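Local coordinates for protein filamentous hemagglutinin (Bordetella pertussis, PDB 1RWR) that serves as a secreted adhesin whose amino-terminal beta-helical TPS domain probably directs its export through the two-partner secretion pathway, at residues Phe48-Thr53 / Arg71-Ile76. Numbering follows the deposited sequence.
Sequences FNNGLT and RQASAI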
ATOM      1  N   PHE A  48       9.545 -13.574  -1.713  1.00 11.68           N
ATOM      2  CA  PHE A  48      10.154 -13.000  -2.892  1.00 12.25           C
ATOM      3  C   PHE A  48      11.645 -13.295  -2.853  1.00 12.87           C
ATOM      4  O   PHE A  48      12.324 -12.935  -1.904  1.00 13.13           O
ATOM      5  CB  PHE A  48       9.952 -11.483  -2.953  1.00 12.49           C
ATOM      6  CG  PHE A  48       8.546 -11.082  -3.185  1.00 12.42           C
ATOM      7  CD1 PHE A  48       8.031 -11.031  -4.459  1.00 13.33           C
ATOM      8  CD2 PHE A  48       7.727 -10.788  -2.097  1.00 13.15           C
ATOM      9  CE1 PHE A  48       6.687 -10.640  -4.657  1.00 14.79           C
ATOM     10  CE2 PHE A  48       6.431 -10.433  -2.286  1.00 14.41           C
ATOM     11  CZ  PHE A  48       5.905 -10.353  -3.561  1.00 13.61           C
ATOM     12  N   ASN A  49      12.154 -13.954  -3.880  1.00 13.87           N
ATOM     13  CA  ASN A  49      13.546 -14.426  -3.839  1.00 13.17           C
ATOM     14  C   ASN A  49      14.483 -13.385  -4.404  1.00 13.68           C
ATOM     15  O   ASN A  49      14.686 -13.313  -5.595  1.00 14.36           O
ATOM     16  CB  ASN A  49      13.707 -15.781  -4.558  1.00 12.96           C
ATOM     17  CG  ASN A  49      15.083 -16.415  -4.332  1.00 13.90           C
ATOM     18  OD1 ASN A  49      16.003 -15.781  -3.787  1.00 15.02           O
ATOM     19  ND2 ASN A  49      15.238 -17.665  -4.776  1.00 14.65           N
ATOM     20  N   ASN A  50      15.066 -12.583  -3.515  1.00 13.41           N
ATOM     21  CA  ASN A  50      16.063 -11.583  -3.905  1.00 13.62           C
ATOM     22  C   ASN A  50      17.466 -12.018  -3.457  1.00 14.39           C
ATOM     23  O   ASN A  50      18.299 -11.178  -3.031  1.00 14.21           O
ATOM     24  CB  ASN A  50      15.705 -10.245  -3.277  1.00 13.80           C
ATOM     25  CG  ASN A  50      16.265  -9.039  -4.019  1.00 12.64           C
ATOM     26  OD1 ASN A  50      16.570  -9.073  -5.217  1.00 14.22           O
ATOM     27  ND2 ASN A  50      16.317  -7.912  -3.299  1.00 12.42           N
ATOM     28  N   GLY A  51      17.700 -13.330  -3.543  1.00 15.43           N
ATOM     29  CA  GLY A  51      18.906 -13.952  -3.033  1.00 15.89           C
ATOM     30  C   GLY A  51      19.870 -14.349  -4.135  1.00 16.45           C
ATOM     31  O   GLY A  51      19.472 -14.891  -5.136  1.00 16.16           O
ATOM     32  N   LEU A  52      21.141 -14.016  -3.949  1.00 16.43           N
ATOM     33  CA  LEU A  52      22.229 -14.513  -4.804  1.00 17.68           C
ATOM     34  C   LEU A  52      22.881 -15.776  -4.265  1.00 19.51           C
ATOM     35  O   LEU A  52      23.691 -16.405  -4.969  1.00 20.94           O
ATOM     36  CB  LEU A  52      23.284 -13.415  -4.966  1.00 17.36           C
ATOM     37  CG  LEU A  52      22.844 -12.123  -5.635  1.00 17.00           C
ATOM     38  CD1 LEU A  52      24.012 -11.139  -5.706  1.00 18.46           C
ATOM     39  CD2 LEU A  52      22.266 -12.317  -7.024  1.00 17.00           C
ATOM     40  N   THR A  53      22.524 -16.152  -3.042  1.00 20.62           N
ATOM     41  CA  THR A  53      23.017 -17.354  -2.404  1.00 21.95           C
ATOM     42  C   THR A  53      21.879 -18.172  -1.843  1.00 21.78           C
ATOM     43  O   THR A  53      20.802 -17.648  -1.535  1.00 21.83           O
ATOM     44  CB  THR A  53      23.975 -16.998  -1.268  1.00 22.23           C
ATOM     45  OG1 THR A  53      23.300 -16.226  -0.270  1.00 24.40           O
ATOM     46  CG2 THR A  53      25.096 -16.070  -1.784  1.00 24.53           C
ATOM     47  N   ARG A  71      21.986  -9.341 -10.362  1.00 17.79           N
ATOM     48  CA  ARG A  71      22.121  -8.418  -9.251  1.00 18.83           C
ATOM     49  C   ARG A  71      20.794  -8.451  -8.476  1.00 17.70           C
ATOM     50  O   ARG A  71      19.780  -8.896  -8.978  1.00 16.77           O
ATOM     51  CB  ARG A  71      22.402  -6.983  -9.683  1.00 20.64           C
ATOM     52  CG  ARG A  71      21.354  -6.375 -10.599  1.00 28.07           C
ATOM     53  CD  ARG A  71      21.942  -5.155 -11.430  1.00 36.48           C
ATOM     54  NE  ARG A  71      21.418  -4.845 -12.769  1.00 43.28           N
ATOM     55  CZ  ARG A  71      20.774  -5.653 -13.632  1.00 47.58           C
ATOM     56  NH1 ARG A  71      20.472  -6.921 -13.359  1.00 48.50           N
ATOM     57  NH2 ARG A  71      20.412  -5.155 -14.825  1.00 49.41           N
ATOM     58  N   GLN A  72      20.843  -7.933  -7.265  1.00 15.81           N
ATOM     59  CA  GLN A  72      19.667  -7.870  -6.422  1.00 14.72           C
ATOM     60  C   GLN A  72      18.855  -6.618  -6.711  1.00 14.35           C
ATOM     61  O   GLN A  72      19.395  -5.566  -7.033  1.00 13.73           O
ATOM     62  CB  GLN A  72      20.075  -7.954  -4.951  1.00 14.41           C
ATOM     63  CG  GLN A  72      20.739  -9.269  -4.602  1.00 14.13           C
ATOM     64  CD  GLN A  72      21.337  -9.289  -3.233  1.00 13.81           C
ATOM     65  OE1 GLN A  72      22.139  -8.396  -2.906  1.00 16.95           O
ATOM     66  NE2 GLN A  72      20.960 -10.294  -2.403  1.00 13.06           N
ATOM     67  N   ALA A  73      17.535  -6.747  -6.554  1.00 13.55           N
ATOM     68  CA  ALA A  73      16.631  -5.632  -6.693  1.00 13.37           C
ATOM     69  C   ALA A  73      16.643  -4.681  -5.499  1.00 12.86           C
ATOM     70  O   ALA A  73      16.723  -5.105  -4.361  1.00 13.37           O
ATOM     71  CB  ALA A  73      15.180  -6.189  -6.890  1.00 13.63           C
ATOM     72  N   SER A  74      16.452  -3.404  -5.772  1.00 13.56           N
ATOM     73  CA  SER A  74      16.058  -2.437  -4.736  1.00 14.16           C
ATOM     74  C   SER A  74      14.537  -2.207  -4.624  1.00 13.31           C
ATOM     75  O   SER A  74      14.077  -1.761  -3.591  1.00 13.29           O
ATOM     76  CB  SER A  74      16.827  -1.122  -4.887  1.00 14.94           C
ATOM     77  OG  SER A  74      16.693  -0.631  -6.178  1.00 17.76           O
ATOM     78  N   ALA A  75      13.769  -2.569  -5.652  1.00 13.05           N
ATOM     79  CA  ALA A  75      12.307  -2.451  -5.662  1.00 12.82           C
ATOM     80  C   ALA A  75      11.784  -3.639  -6.453  1.00 12.90           C
ATOM     81  O   ALA A  75      12.292  -3.950  -7.511  1.00 12.88           O
ATOM     82  CB  ALA A  75      11.855  -1.154  -6.317  1.00 12.27           C
ATOM     83  N   ILE A  76      10.775  -4.301  -5.914  1.00 12.75           N
ATOM     84  CA  ILE A  76      10.161  -5.444  -6.542  1.00 12.52           C
ATOM     85  C   ILE A  76       8.700  -5.053  -6.789  1.00 12.64           C
ATOM     86  O   ILE A  76       7.949  -4.786  -5.858  1.00 12.18           O
ATOM     87  CB  ILE A  76      10.250  -6.680  -5.598  1.00 12.55           C
ATOM     88  CG1 ILE A  76      11.727  -7.120  -5.370  1.00 13.08           C
ATOM     89  CG2 ILE A  76       9.474  -7.862  -6.194  1.00 11.55           C
ATOM     90  CD1 ILE A  76      11.941  -8.050  -4.194  1.00 15.85           C
TER
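Asn-50 lays its side-chain amide against the backbone of Ala-73 and bonds to both polar groups of that residue. Asn-50 OD1 accepts from Ala-73 N at 2.9 Å, the N-H meeting a lone pair in the carbonyl plane. Asn-50 ND2 gives a straighter bond (164°) to Ala-73 O, 3.0 Å away, again on a lone pair and close to the plane of the Asn-50 amide. The two bonds together fix the rotation of this buried amide. With CG anti to the backbone N (chi1 -156°), the group is carried across to the other chain segment. The amide imitates a strand's backbone here, pairing with one residue two positions ahead of strand 75-80. Asn-50 ND2 also donates to Lys-97 O.

A third bond runs from Gln-72 NE2 to the backbone Asn-50 O, 2.9 Å away and in the carbonyl plane, although the oxygen sits 27° out of the glutamine's own amide plane and the bond is bent. The aliphatic part of that extended chain meets Leu-52, whose CG rests 3.7 Å from Gln-72 CG, near the surface. Deeper in, Ile-76 offers its CG2 methyl obliquely to the Phe-48 ring, 3.9 Å from Phe-48 CD1.

An Asx turn spans Asn-50 where strand 45-50 ends, with Asn-49 OD1 accepting from Gly-51 N. The contact thus joins the ends of two strands on different sheets near the amino-terminal end of the right-handed beta-helix: strand 45-50 is flanked by 20-22 and 91-96, while Ile-76 and Phe-48 both pack on Leu-101 of strand 99-104, the neighbour of 75-80.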